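Local atomic coordinates of monomethylamine corrinoid protein 1 (Methanosarcina barkeri, PDB entry 3EZX), a protein that carries a methyl group on a corrinoid cofactor between the proteins MtmB and MtbA during methanogenesis from monomethylamine. Residues A[11-16]-A[69-74]; A[23-28]-A[76-81]; A[134-139]-A[167-172]. All coordinates share one frame; numbering follows the deposited sequence.

Contact 1 of 3, residues A[11-16]-A[69-74]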
loop_
_atom_site.group_PDB
_atom_site.type_symbol
_atom_site.label_atom_id
_atom_site.label_comp_id
_atom_site.label_asym_id
_atom_site.label_seq_id
_atom_site.Cartn_x
_atom_site.Cartn_y
_atom_site.Cartn_z
ATOM N N ASP A 11 10.937 -15.020 9.075
ATOM C CA ASP A 11 12.072 -14.799 9.969
ATOM C C ASP A 11 13.102 -13.805 9.448
ATOM O O ASP A 11 13.740 -13.101 10.232
ATOM C CB ASP A 11 12.772 -16.125 10.295
ATOM C CG ASP A 11 11.863 -17.108 11.018
ATOM O OD1 ASP A 11 11.001 -16.655 11.802
ATOM O OD2 ASP A 11 12.019 -18.334 10.813
ATOM N N ALA A 12 13.273 -13.746 8.131
ATOM C CA ALA A 12 14.240 -12.821 7.550
ATOM C C ALA A 12 13.872 -11.389 7.919
ATOM O O ALA A 12 14.748 -10.544 8.125
ATOM C CB ALA A 12 14.277 -12.983 6.042
ATOM N N ILE A 13 12.571 -11.122 7.998
ATOM C CA ILE A 13 12.077 -9.800 8.361
ATOM C C ILE A 13 12.237 -9.603 9.871
ATOM O O ILE A 13 12.771 -8.588 10.326
ATOM C CB ILE A 13 10.588 -9.639 7.982
ATOM C CG1 ILE A 13 10.413 -9.793 6.473
ATOM C CG2 ILE A 13 10.079 -8.275 8.417
ATOM C CD1 ILE A 13 11.141 -8.741 5.662
ATOM N N VAL A 14 11.785 -10.588 10.642
ATOM C CA VAL A 14 11.878 -10.525 12.094
ATOM C C VAL A 14 13.318 -10.334 12.563
ATOM O O VAL A 14 13.567 -9.612 13.526
ATOM C CB VAL A 14 11.313 -11.807 12.757
ATOM C CG1 VAL A 14 11.379 -11.676 14.268
ATOM C CG2 VAL A 14 9.870 -12.049 12.310
ATOM N N ASN A 15 14.266 -10.967 11.882
ATOM C CA ASN A 15 15.672 -10.857 12.274
ATOM C C ASN A 15 16.507 -9.858 11.471
ATOM O O ASN A 15 17.723 -10.009 11.357
ATOM C CB ASN A 15 16.335 -12.233 12.219
ATOM C CG ASN A 15 15.614 -13.253 13.070
ATOM O OD1 ASN A 15 15.219 -12.962 14.202
ATOM N ND2 ASN A 15 15.441 -14.456 12.536
ATOM N N GLN A 16 15.853 -8.840 10.924
ATOM C CA GLN A 16 16.524 -7.801 10.145
ATOM C C GLN A 16 17.590 -8.312 9.182
ATOM O O GLN A 16 18.691 -7.769 9.129
ATOM C CB GLN A 16 17.160 -6.762 11.078
ATOM C CG GLN A 16 16.170 -6.010 11.957
ATOM C CD GLN A 16 15.547 -6.886 13.021
ATOM O OE1 GLN A 16 16.253 -7.506 13.818
ATOM N NE2 GLN A 16 14.220 -6.939 13.044
ATOM N N LYS A 69 13.805 -1.975 5.382
ATOM C CA LYS A 69 14.666 -2.071 4.215
ATOM C C LYS A 69 14.667 -3.511 3.715
ATOM O O LYS A 69 14.775 -3.760 2.518
ATOM C CB LYS A 69 16.087 -1.622 4.568
ATOM C CG LYS A 69 17.088 -1.740 3.434
ATOM C CD LYS A 69 16.754 -0.822 2.267
ATOM C CE LYS A 69 17.765 -1.000 1.130
ATOM N NZ LYS A 69 17.456 -0.173 -0.077
ATOM N N ALA A 70 14.531 -4.456 4.637
ATOM C CA ALA A 70 14.503 -5.866 4.276
ATOM C C ALA A 70 13.308 -6.146 3.369
ATOM O O ALA A 70 13.424 -6.898 2.397
ATOM C CB ALA A 70 14.417 -6.723 5.520
ATOM N N MET A 71 12.162 -5.542 3.683
ATOM C CA MET A 71 10.979 -5.758 2.870
ATOM C C MET A 71 10.988 -4.943 1.580
ATOM O O MET A 71 10.425 -5.367 0.574
ATOM C CB MET A 71 9.695 -5.465 3.647
ATOM C CG MET A 71 8.517 -6.238 3.060
ATOM S SD MET A 71 6.922 -5.906 3.758
ATOM C CE MET A 71 6.956 -7.022 5.092
ATOM N N SER A 72 11.622 -3.779 1.597
ATOM C CA SER A 72 11.690 -2.958 0.395
ATOM C C SER A 72 12.550 -3.678 -0.645
ATOM O O SER A 72 12.251 -3.664 -1.838
ATOM C CB SER A 72 12.290 -1.593 0.719
ATOM O OG SER A 72 11.549 -0.968 1.748
ATOM N N ASN A 73 13.622 -4.310 -0.183
ATOM C CA ASN A 73 14.496 -5.043 -1.080
ATOM C C ASN A 73 13.751 -6.255 -1.635
ATOM O O ASN A 73 13.957 -6.651 -2.781
ATOM C CB ASN A 73 15.766 -5.495 -0.349
ATOM C CG ASN A 73 16.782 -4.375 -0.185
ATOM O OD1 ASN A 73 17.863 -4.580 0.369
ATOM N ND2 ASN A 73 16.444 -3.188 -0.671
ATOM N N ALA A 74 12.885 -6.841 -0.817
ATOM C CA ALA A 74 12.108 -7.999 -1.235
ATOM C C ALA A 74 11.134 -7.588 -2.333
ATOM O O ALA A 74 10.888 -8.335 -3.283
ATOM C CB ALA A 74 11.344 -8.569 -0.048
#

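Contact 2 of 3, residues A[23-28]-A[76-81]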
loop_
_atom_site.group_PDB
_atom_site.type_symbol
_atom_site.label_atom_id
_atom_site.label_comp_id
_atom_site.label_asym_id
_atom_site.label_seq_id
_atom_site.Cartn_x
_atom_site.Cartn_y
_atom_site.Cartn_z
ATOM N N GLU A 23 17.248 -12.963 -1.593
ATOM C CA GLU A 23 17.638 -14.304 -2.017
ATOM C C GLU A 23 16.525 -15.324 -1.817
ATOM O O GLU A 23 16.282 -16.171 -2.678
ATOM C CB GLU A 23 18.883 -14.743 -1.244
ATOM C CG GLU A 23 20.041 -13.763 -1.346
ATOM C CD GLU A 23 20.303 -13.323 -2.775
ATOM O OE1 GLU A 23 19.476 -12.567 -3.331
ATOM O OE2 GLU A 23 21.333 -13.736 -3.344
ATOM N N LEU A 24 15.857 -15.232 -0.672
ATOM C CA LEU A 24 14.768 -16.136 -0.332
ATOM C C LEU A 24 13.553 -15.900 -1.217
ATOM O O LEU A 24 12.832 -16.829 -1.568
ATOM C CB LEU A 24 14.389 -15.950 1.132
ATOM C CG LEU A 24 15.503 -16.289 2.130
ATOM C CD1 LEU A 24 15.092 -15.894 3.543
ATOM C CD2 LEU A 24 15.790 -17.767 2.053
ATOM N N CYS A 25 13.328 -14.646 -1.579
ATOM C CA CYS A 25 12.206 -14.314 -2.437
ATOM C C CYS A 25 12.423 -14.993 -3.778
ATOM O O CYS A 25 11.476 -15.443 -4.420
ATOM C CB CYS A 25 12.110 -12.802 -2.625
ATOM S SG CYS A 25 11.233 -11.954 -1.312
ATOM N N LYS A 26 13.681 -15.070 -4.193
ATOM C CA LYS A 26 14.013 -15.712 -5.453
ATOM C C LYS A 26 13.894 -17.223 -5.291
ATOM O O LYS A 26 13.400 -17.911 -6.186
ATOM C CB LYS A 26 15.433 -15.346 -5.886
ATOM C CG LYS A 26 15.620 -13.882 -6.239
ATOM C CD LYS A 26 17.068 -13.576 -6.590
ATOM C CE LYS A 26 17.253 -12.099 -6.901
ATOM N NZ LYS A 26 18.666 -11.760 -7.217
ATOM N N GLU A 27 14.344 -17.731 -4.145
ATOM C CA GLU A 27 14.284 -19.162 -3.864
ATOM C C GLU A 27 12.850 -19.655 -3.901
ATOM O O GLU A 27 12.541 -20.661 -4.539
ATOM C CB GLU A 27 14.873 -19.475 -2.486
ATOM C CG GLU A 27 14.830 -20.958 -2.124
ATOM C CD GLU A 27 15.276 -21.236 -0.701
ATOM O OE1 GLU A 27 16.352 -20.745 -0.299
ATOM O OE2 GLU A 27 14.551 -21.953 0.017
ATOM N N ALA A 28 11.978 -18.942 -3.203
ATOM C CA ALA A 28 10.578 -19.309 -3.143
ATOM C C ALA A 28 9.961 -19.143 -4.517
ATOM O O ALA A 28 9.217 -20.007 -4.988
ATOM C CB ALA A 28 9.855 -18.429 -2.137
ATOM N N GLU A 76 11.540 -5.273 -4.540
ATOM C CA GLU A 76 12.223 -5.010 -5.795
ATOM C C GLU A 76 12.278 -6.295 -6.620
ATOM O O GLU A 76 12.328 -6.260 -7.849
ATOM C CB GLU A 76 13.641 -4.493 -5.537
ATOM C CG GLU A 76 13.689 -3.218 -4.721
ATOM C CD GLU A 76 15.080 -2.624 -4.669
ATOM O OE1 GLU A 76 16.045 -3.386 -4.438
ATOM O OE2 GLU A 76 15.211 -1.395 -4.853
ATOM N N VAL A 77 12.258 -7.435 -5.938
ATOM C CA VAL A 77 12.296 -8.713 -6.627
ATOM C C VAL A 77 10.902 -9.210 -6.998
ATOM O O VAL A 77 10.733 -9.871 -8.017
ATOM C CB VAL A 77 12.992 -9.791 -5.774
ATOM C CG1 VAL A 77 13.011 -11.111 -6.521
ATOM C CG2 VAL A 77 14.414 -9.361 -5.443
ATOM N N LEU A 78 9.906 -8.884 -6.181
ATOM C CA LEU A 78 8.536 -9.328 -6.436
ATOM C C LEU A 78 7.692 -8.381 -7.298
ATOM O O LEU A 78 6.835 -8.837 -8.056
ATOM C CB LEU A 78 7.809 -9.583 -5.108
ATOM C CG LEU A 78 8.477 -10.527 -4.099
ATOM C CD1 LEU A 78 7.639 -10.580 -2.844
ATOM C CD2 LEU A 78 8.638 -11.917 -4.685
ATOM N N THR A 79 7.921 -7.073 -7.185
ATOM C CA THR A 79 7.150 -6.099 -7.966
ATOM C C THR A 79 7.090 -6.475 -9.444
ATOM O O THR A 79 6.008 -6.570 -10.024
ATOM C CB THR A 79 7.731 -4.671 -7.838
ATOM O OG1 THR A 79 7.439 -4.150 -6.536
ATOM C CG2 THR A 79 7.133 -3.753 -8.890
ATOM N N PRO A 80 8.253 -6.681 -10.077
ATOM C CA PRO A 80 8.222 -7.049 -11.491
ATOM C C PRO A 80 7.423 -8.333 -11.711
ATOM O O PRO A 80 6.719 -8.477 -12.709
ATOM C CB PRO A 80 9.704 -7.196 -11.843
ATOM C CG PRO A 80 10.344 -7.536 -10.536
ATOM C CD PRO A 80 9.638 -6.615 -9.586
ATOM N N GLU A 81 7.524 -9.256 -10.764
ATOM C CA GLU A 81 6.802 -10.516 -10.856
ATOM C C GLU A 81 5.300 -10.250 -10.776
ATOM O O GLU A 81 4.506 -10.949 -11.395
ATOM C CB GLU A 81 7.224 -11.442 -9.716
ATOM C CG GLU A 81 7.010 -12.910 -9.997
ATOM C CD GLU A 81 7.817 -13.382 -11.190
ATOM O OE1 GLU A 81 9.035 -13.105 -11.227
ATOM O OE2 GLU A 81 7.239 -14.032 -12.085
#

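Contact 3 of 3, residues A[134-139]-A[167-172]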
loop_
_atom_site.group_PDB
_atom_site.type_symbol
_atom_site.label_atom_id
_atom_site.label_comp_id
_atom_site.label_asym_id
_atom_site.label_seq_id
_atom_site.Cartn_x
_atom_site.Cartn_y
_atom_site.Cartn_z
ATOM N N ASN A 134 -1.846 19.151 -3.769
ATOM C CA ASN A 134 -1.243 18.575 -4.965
ATOM C C ASN A 134 -2.057 17.378 -5.445
ATOM O O ASN A 134 -2.001 17.017 -6.619
ATOM C CB ASN A 134 0.204 18.142 -4.715
ATOM C CG ASN A 134 1.142 19.316 -4.535
ATOM O OD1 ASN A 134 1.062 20.305 -5.262
ATOM N ND2 ASN A 134 2.044 19.211 -3.570
ATOM N N VAL A 135 -2.803 16.758 -4.532
ATOM C CA VAL A 135 -3.640 15.622 -4.895
ATOM C C VAL A 135 -4.869 16.216 -5.568
ATOM O O VAL A 135 -5.368 15.690 -6.563
ATOM C CB VAL A 135 -4.081 14.799 -3.653
ATOM C CG1 VAL A 135 -5.010 13.672 -4.075
ATOM C CG2 VAL A 135 -2.865 14.220 -2.946
ATOM N N VAL A 136 -5.343 17.330 -5.014
ATOM C CA VAL A 136 -6.498 18.032 -5.557
ATOM C C VAL A 136 -6.144 18.595 -6.929
ATOM O O VAL A 136 -6.956 18.564 -7.848
ATOM C CB VAL A 136 -6.937 19.196 -4.646
ATOM C CG1 VAL A 136 -8.082 19.958 -5.291
ATOM C CG2 VAL A 136 -7.369 18.663 -3.298
ATOM N N GLU A 137 -4.926 19.111 -7.064
ATOM C CA GLU A 137 -4.489 19.666 -8.337
ATOM C C GLU A 137 -4.405 18.566 -9.383
ATOM O O GLU A 137 -4.736 18.780 -10.551
ATOM C CB GLU A 137 -3.129 20.359 -8.187
ATOM C CG GLU A 137 -3.232 21.804 -7.718
ATOM C CD GLU A 137 -1.880 22.468 -7.520
ATOM O OE1 GLU A 137 -0.987 22.276 -8.375
ATOM O OE2 GLU A 137 -1.716 23.192 -6.515
ATOM N N GLU A 138 -3.971 17.386 -8.955
ATOM C CA GLU A 138 -3.842 16.249 -9.857
ATOM C C GLU A 138 -5.228 15.794 -10.302
ATOM O O GLU A 138 -5.439 15.471 -11.473
ATOM C CB GLU A 138 -3.120 15.101 -9.153
ATOM C CG GLU A 138 -2.590 14.022 -10.085
ATOM C CD GLU A 138 -1.578 14.563 -11.079
ATOM O OE1 GLU A 138 -0.809 15.473 -10.704
ATOM O OE2 GLU A 138 -1.542 14.074 -12.230
ATOM N N ALA A 139 -6.169 15.779 -9.362
ATOM C CA ALA A 139 -7.537 15.363 -9.654
ATOM C C ALA A 139 -8.222 16.340 -10.607
ATOM O O ALA A 139 -9.040 15.941 -11.436
ATOM C CB ALA A 139 -8.336 15.248 -8.362
ATOM N N ASP A 167 -12.536 17.324 2.393
ATOM C CA ASP A 167 -13.176 18.625 2.516
ATOM C C ASP A 167 -12.739 19.574 1.402
ATOM O O ASP A 167 -13.537 20.382 0.924
ATOM C CB ASP A 167 -12.869 19.261 3.877
ATOM C CG ASP A 167 -13.449 18.474 5.038
ATOM O OD1 ASP A 167 -14.578 17.953 4.903
ATOM O OD2 ASP A 167 -12.782 18.389 6.091
ATOM N N ARG A 168 -11.479 19.478 0.983
ATOM C CA ARG A 168 -10.968 20.348 -0.071
ATOM C C ARG A 168 -11.463 19.937 -1.448
ATOM O O ARG A 168 -11.530 20.762 -2.356
ATOM C CB ARG A 168 -9.434 20.374 -0.065
ATOM C CG ARG A 168 -8.818 20.881 1.233
ATOM C CD ARG A 168 -9.477 22.173 1.704
ATOM N NE ARG A 168 -9.978 22.059 3.075
ATOM C CZ ARG A 168 -10.706 22.987 3.693
ATOM N NH1 ARG A 168 -11.028 24.111 3.064
ATOM N NH2 ARG A 168 -11.114 22.790 4.941
ATOM N N LEU A 169 -11.807 18.665 -1.607
ATOM C CA LEU A 169 -12.303 18.186 -2.890
ATOM C C LEU A 169 -13.701 18.739 -3.126
ATOM O O LEU A 169 -14.108 18.955 -4.269
ATOM C CB LEU A 169 -12.339 16.655 -2.926
ATOM C CG LEU A 169 -11.009 15.903 -2.839
ATOM C CD1 LEU A 169 -11.261 14.417 -3.042
ATOM C CD2 LEU A 169 -10.046 16.423 -3.898
ATOM N N ASN A 170 -14.430 18.963 -2.037
ATOM C CA ASN A 170 -15.784 19.498 -2.113
ATOM C C ASN A 170 -15.761 21.009 -2.315
ATOM O O ASN A 170 -16.509 21.541 -3.134
ATOM C CB ASN A 170 -16.557 19.134 -0.845
ATOM C CG ASN A 170 -16.971 17.675 -0.821
ATOM O OD1 ASN A 170 -16.251 16.812 -1.320
ATOM N ND2 ASN A 170 -18.127 17.392 -0.235
ATOM N N GLU A 171 -14.895 21.695 -1.575
ATOM C CA GLU A 171 -14.761 23.144 -1.696
ATOM C C GLU A 171 -14.461 23.488 -3.150
ATOM O O GLU A 171 -14.740 24.595 -3.610
ATOM C CB GLU A 171 -13.614 23.649 -0.823
ATOM C CG GLU A 171 -13.287 25.120 -1.035
ATOM C CD GLU A 171 -11.936 25.511 -0.470
ATOM O OE1 GLU A 171 -11.743 25.401 0.760
ATOM O OE2 GLU A 171 -11.065 25.930 -1.262
ATOM N N GLU A 172 -13.880 22.529 -3.861
ATOM C CA GLU A 172 -13.530 22.712 -5.259
ATOM C C GLU A 172 -14.497 21.938 -6.135
ATOM O O GLU A 172 -14.204 21.653 -7.296
ATOM C CB GLU A 172 -12.100 22.235 -5.511
ATOM C CG GLU A 172 -11.048 23.023 -4.748
ATOM C CD GLU A 172 -10.959 24.468 -5.202
ATOM O OE1 GLU A 172 -10.611 24.698 -6.380
ATOM O OE2 GLU A 172 -11.237 25.371 -4.382
#

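Contact 1 of 3, residues A[11-16]-A[69-74]
Ile13, near the C-terminal end of helix 3-14, packs on Ala70 and Met71 of helix 61-82 in the N-terminal helical bundle of this corrinoid protein. Along 69-74 the contact starts at Ala70, whose CA lies 6.2 Å from the CA of Ile13. The CB of Ala70 points at the first helix and meets Ile13 CD1 at 3.9 Å. Met71 follows: Ile13 CD1 lies 3.9 Å from Met71 N and 4.1 Å from Met71 CB, so Ile13 meets the methionine only at its backbone and CB. The rest of the methionine runs on, CG anti to the backbone N (chi1 -155°), past Leu43 and Met47 of helix 35-55, and its side chain comes within about 4 Å of the bound cobamide. One residue therefore packs the bundle and borders the cofactor. Further along, the CB of Ala74 is also directed toward the first helix, but the atoms it touches are in Thr21 and Cys25 of helix 20-30. The first helix stops just beyond Ile13 in a Schellman motif, with Gln16 at positive phi as its C-prime residue. Helix 61-82 holds this end as well: Ser67 OG is hydrogen-bonded to both Ile13 O and Gln16 NE2. Within the motif itself, Gln16 N bonds back to Ile13 O at 3.1 Å.

Contact 2 of 3, residues A[23-28]-A[76-81]
Two helices of the N-terminal four-helix B12-binding bundle, 20-30 and 61-82, pack here through Cys25 and Lys26 on one and Val77 and Leu78 on the other. The axes of the two short segments run in the same general sense, 37° apart, and approach to 9.8 Å. Cys25 and Val77 both direct their CB atoms toward the other helix. The two branches of Leu78 divide Cys25 between them: methyl CD2 lies 4.1 Å from Cys25 CB, while CD1 sits 4.1 Å from the sulphur SG. Leu78 reaches them from the flank of its helix with CG anti to its carbonyl carbon (chi1 -53°), and behind it lie Ile38, Ile39 and Leu43 of helix 35-55. Nearer the surface, Lys26 CG rests 3.8 Å from Val77 CG1, the lysine stem lying square across the valine. Val77 CG1 also comes to 4.3 Å from Cys25 CB. Beyond CG the lysine chain is extended, taking its ammonium away from the touching carbons. Helix 61-82 kinks just past the contact, where the N atoms of Pro80 and Glu81 lack a bond to the preceding turn; proline has no N-H to give. Across the two segments carbon meets carbon or thiol sulphur, so the pairing rests on dispersion and burial of apolar surface, and the lysine contributes its aliphatic stem.

Contact 3 of 3, residues A[134-139]-A[167-172]
Val136 on helix 132-141 is the residue through which this segment meets helix 161-171 in the Rossmann-like cobalamin-binding domain. Val136 CA is 6.4 Å from Leu169 CA, and the valine CB is directed toward the second helix. For Val136 CB the nearest atom across the contact is Leu169 CD2, 4.2 Å away. From there the side chain forks. Val136 CG1, anti to the backbone N (chi1 176°), passes to the exposed side and meets Glu172 CG at 4.3 Å. Val136 CG2, beside the backbone N, is the more engaged branch: it lies 3.5 Å from Leu169 CD2 and 4.2 Å from Arg168 CB. The valine and leucine side chains run antiparallel, side against side. Arg168 lends its CB to the valine and then bends away, and its NH1 forms a salt bridge with Glu171 OE1 on the outer side of its own helix. The charged ends thus stand clear of the apolar seam. Deeper in, Leu165 touches both Val135 and Val136, and Val135 also packs on Phe98 of strand 94-99. The two helices follow strands 122-125 and 147-152 as successive beta-alpha-beta crossovers and lie side by side on one face of the parallel sheet.

Contacts 1 and 2 lie in the N-terminal helical domain, their centres 12 Å apart, and share helix 61-82. Successive helices 3-14 and 20-30 pack along it, and their segments alternate in the chain. The two contacts touch directly, Ala74 CB lying 3.6 Å from Cys25 SG, so the buried parts of the two contacts run together. Contact 3 comes later in the chain, within the Rossmann-like domain, joining two helices that flank the sheet. It sits about 36 and 37 Å from the other two, centre to centre, across the middle of the chain. The cobamide lies between the two domains, and contact 1 approaches it most closely, through Met71.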